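Local coordinates for protein alanine racemase (Acinetobacter baumannii, PDB 4QHR) that belongs to the alanine racemase family and pairs an N-terminal TIM-barrel-type domain with a C-terminal domain built largely of beta strands, at residues Val124-Gly129 against Lys174-His179. Sequence-based numbering, arbitrary orientation.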
ATOM      1  N   VAL A 124      24.655  -0.789  20.517  1.00 10.00           N
ATOM      2  CA  VAL A 124      25.662  -1.454  19.675  1.00 10.11           C
ATOM      3  C   VAL A 124      25.049  -2.748  19.207  1.00 10.43           C
ATOM      4  O   VAL A 124      24.789  -3.664  20.008  1.00 10.15           O
ATOM      5  CB  VAL A 124      26.979  -1.686  20.428  1.00  9.96           C
ATOM      6  CG1 VAL A 124      27.993  -2.315  19.500  1.00  9.93           C
ATOM      7  CG2 VAL A 124      27.513  -0.374  21.011  1.00  9.52           C
ATOM      8  N   LYS A 125      24.835  -2.834  17.899  1.00 10.90           N
ATOM      9  CA  LYS A 125      24.062  -3.912  17.279  1.00 12.02           C
ATOM     10  C   LYS A 125      24.983  -5.086  16.913  1.00 11.63           C
ATOM     11  O   LYS A 125      25.967  -4.914  16.248  1.00 10.03           O
ATOM     12  CB  LYS A 125      23.335  -3.356  16.039  1.00 14.16           C
ATOM     13  CG  LYS A 125      22.572  -4.327  15.101  1.00 16.80           C
ATOM     14  CD  LYS A 125      21.454  -5.121  15.756  1.00 19.39           C
ATOM     15  CE  LYS A 125      20.335  -5.550  14.763  1.00 20.71           C
ATOM     16  NZ  LYS A 125      20.674  -6.782  14.013  1.00 22.37           N
ATOM     17  N   LEU A 126      24.589  -6.269  17.352  1.00 11.77           N
ATOM     18  CA  LEU A 126      25.233  -7.514  17.023  1.00 12.26           C
ATOM     19  C   LEU A 126      24.574  -8.167  15.825  1.00 13.18           C
ATOM     20  O   LEU A 126      23.343  -8.303  15.753  1.00 11.79           O
ATOM     21  CB  LEU A 126      25.065  -8.481  18.190  1.00 11.96           C
ATOM     22  CG  LEU A 126      25.614  -9.923  18.105  1.00 12.11           C
ATOM     23  CD1 LEU A 126      27.134  -9.926  18.028  1.00 12.08           C
ATOM     24  CD2 LEU A 126      25.127 -10.746  19.280  1.00 11.83           C
ATOM     25  N   ASN A 127      25.412  -8.601  14.904  1.00 14.09           N
ATOM     26  CA  ASN A 127      24.991  -9.540  13.860  1.00 16.55           C
ATOM     27  C   ASN A 127      25.400 -10.910  14.372  1.00 17.22           C
ATOM     28  O   ASN A 127      26.609 -11.257  14.373  1.00 16.06           O
ATOM     29  CB  ASN A 127      25.705  -9.230  12.558  1.00 17.98           C
ATOM     30  CG  ASN A 127      25.534 -10.317  11.507  1.00 20.55           C
ATOM     31  OD1 ASN A 127      24.723 -11.263  11.623  1.00 21.12           O
ATOM     32  ND2 ASN A 127      26.274 -10.161  10.458  1.00 21.39           N
ATOM     33  N   SER A 128      24.416 -11.674  14.803  1.00 19.32           N
ATOM     34  CA  SER A 128      24.660 -12.993  15.381  1.00 23.17           C
ATOM     35  C   SER A 128      24.262 -14.107  14.433  1.00 27.14           C
ATOM     36  O   SER A 128      24.187 -15.276  14.856  1.00 28.87           O
ATOM     37  CB  SER A 128      23.859 -13.131  16.686  1.00 23.06           C
ATOM     38  OG  SER A 128      22.472 -12.886  16.506  1.00 21.80           O
ATOM     39  N   GLY A 129      23.973 -13.761  13.164  1.00 32.12           N
ATOM     40  CA  GLY A 129      23.451 -14.748  12.194  1.00 33.92           C
ATOM     41  C   GLY A 129      22.443 -14.240  11.171  1.00 37.47           C
ATOM     42  O   GLY A 129      22.305 -14.828  10.123  1.00 36.43           O
ATOM     43  N   LYS A 174      20.740 -16.960  20.734  1.00 27.77           N
ATOM     44  CA  LYS A 174      20.664 -16.726  22.187  1.00 28.04           C
ATOM     45  C   LYS A 174      22.074 -16.845  22.773  1.00 31.58           C
ATOM     46  O   LYS A 174      22.534 -15.939  23.470  1.00 30.56           O
ATOM     47  CB  LYS A 174      19.682 -17.659  22.896  1.00 27.39           C
ATOM     48  N   GLN A 175      22.762 -17.949  22.443  1.00 34.17           N
ATOM     49  CA  GLN A 175      24.109 -18.252  22.964  1.00 35.90           C
ATOM     50  C   GLN A 175      25.156 -17.229  22.518  1.00 34.81           C
ATOM     51  O   GLN A 175      26.025 -16.819  23.307  1.00 35.51           O
ATOM     52  CB  GLN A 175      24.534 -19.705  22.596  1.00 40.17           C
ATOM     53  CG  GLN A 175      24.264 -20.811  23.631  1.00 42.68           C
ATOM     54  CD  GLN A 175      22.933 -20.715  24.389  1.00 46.51           C
ATOM     55  OE1 GLN A 175      22.907 -20.728  25.619  1.00 49.51           O
ATOM     56  NE2 GLN A 175      21.828 -20.635  23.661  1.00 52.41           N
ATOM     57  N   GLN A 176      25.080 -16.790  21.272  1.00 32.05           N
ATOM     58  CA  GLN A 176      25.962 -15.724  20.814  1.00 31.55           C
ATOM     59  C   GLN A 176      25.736 -14.431  21.667  1.00 30.63           C
ATOM     60  O   GLN A 176      26.692 -13.811  22.169  1.00 29.69           O
ATOM     61  CB  GLN A 176      25.745 -15.496  19.325  1.00 34.07           C
ATOM     62  CG  GLN A 176      26.647 -14.467  18.705  1.00 35.85           C
ATOM     63  CD  GLN A 176      27.099 -14.851  17.312  1.00 38.85           C
ATOM     64  OE1 GLN A 176      26.657 -15.856  16.762  1.00 43.98           O
ATOM     65  NE2 GLN A 176      27.980 -14.044  16.729  1.00 38.97           N
ATOM     66  N   PHE A 177      24.477 -14.062  21.859  1.00 27.47           N
ATOM     67  CA  PHE A 177      24.123 -12.900  22.660  1.00 26.19           C
ATOM     68  C   PHE A 177      24.593 -13.004  24.130  1.00 28.17           C
ATOM     69  O   PHE A 177      25.129 -12.032  24.667  1.00 26.40           O
ATOM     70  CB  PHE A 177      22.610 -12.680  22.646  1.00 25.07           C
ATOM     71  CG  PHE A 177      22.205 -11.376  23.261  1.00 24.44           C
ATOM     72  CD1 PHE A 177      22.376 -10.208  22.560  1.00 23.44           C
ATOM     73  CD2 PHE A 177      21.674 -11.324  24.548  1.00 23.90           C
ATOM     74  CE1 PHE A 177      22.011  -9.006  23.116  1.00 24.39           C
ATOM     75  CE2 PHE A 177      21.316 -10.111  25.119  1.00 22.95           C
ATOM     76  CZ  PHE A 177      21.483  -8.958  24.410  1.00 22.86           C
ATOM     77  N   LEU A 178      24.387 -14.159  24.771  1.00 28.97           N
ATOM     78  CA  LEU A 178      24.826 -14.360  26.179  1.00 30.10           C
ATOM     79  C   LEU A 178      26.354 -14.352  26.310  1.00 30.94           C
ATOM     80  O   LEU A 178      26.892 -13.827  27.276  1.00 31.12           O
ATOM     81  CB  LEU A 178      24.262 -15.645  26.775  1.00 28.87           C
ATOM     82  CG  LEU A 178      22.743 -15.774  26.884  1.00 30.18           C
ATOM     83  CD1 LEU A 178      22.293 -17.135  27.420  1.00 29.39           C
ATOM     84  CD2 LEU A 178      22.211 -14.653  27.762  1.00 31.50           C
ATOM     85  N   HIS A 179      27.042 -14.912  25.326  1.00 29.68           N
ATOM     86  CA  HIS A 179      28.515 -14.882  25.288  1.00 30.14           C
ATOM     87  C   HIS A 179      29.000 -13.456  25.252  1.00 28.67           C
ATOM     88  O   HIS A 179      29.927 -13.083  25.977  1.00 28.06           O
ATOM     89  CB  HIS A 179      29.093 -15.698  24.091  1.00 29.44           C
ATOM     90  CG  HIS A 179      30.516 -15.364  23.755  1.00 30.05           C
ATOM     91  ND1 HIS A 179      31.556 -15.548  24.637  1.00 30.33           N
ATOM     92  CD2 HIS A 179      31.069 -14.850  22.629  1.00 31.44           C
ATOM     93  CE1 HIS A 179      32.691 -15.161  24.076  1.00 30.96           C
ATOM     94  NE2 HIS A 179      32.423 -14.727  22.856  1.00 31.09           N
TER
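Gln176 reaches from its helix to Ser128 with the aliphatic part of its side chain: CG anti to the backbone N (chi1 -177°) carries the chain off the helix, and CG lies 3.7 Å from Ser128 CB. The flat amide group continues over the serine backbone, its CD 3.6 Å from Ser128 CA. A long side chain suits this position, because its methylenes can pack while its polar end stays at the loop. The small serine lets the glutamine come close, and its hydroxyl turns to Gln173 for a hydrogen bond; Gln172 donates to the serine carbonyl. In the TIM-barrel-type domain, helix 168-184 thus packs against the loop that leaves the C-terminal end of parallel strand 122-125. That loop is shaped by an Asx turn, in which Asn127 OD1 accepts from Gly129 N at 3.0 Å; at phi 145° a CB on Gly129 would jam against Ser128 O, which calls for glycine. Next along the helix, Phe177 meets Leu126, both buried and apolar as suits the space between helix and loop. Leu126 CD2 sits at the ring edge, 4.3 Å from Phe177 CD1, and this single methyl also lies 4.1 Å from both Gln176 CG and Phe177 CA, while Ile140 of helix 139-149 packs on the leucine too.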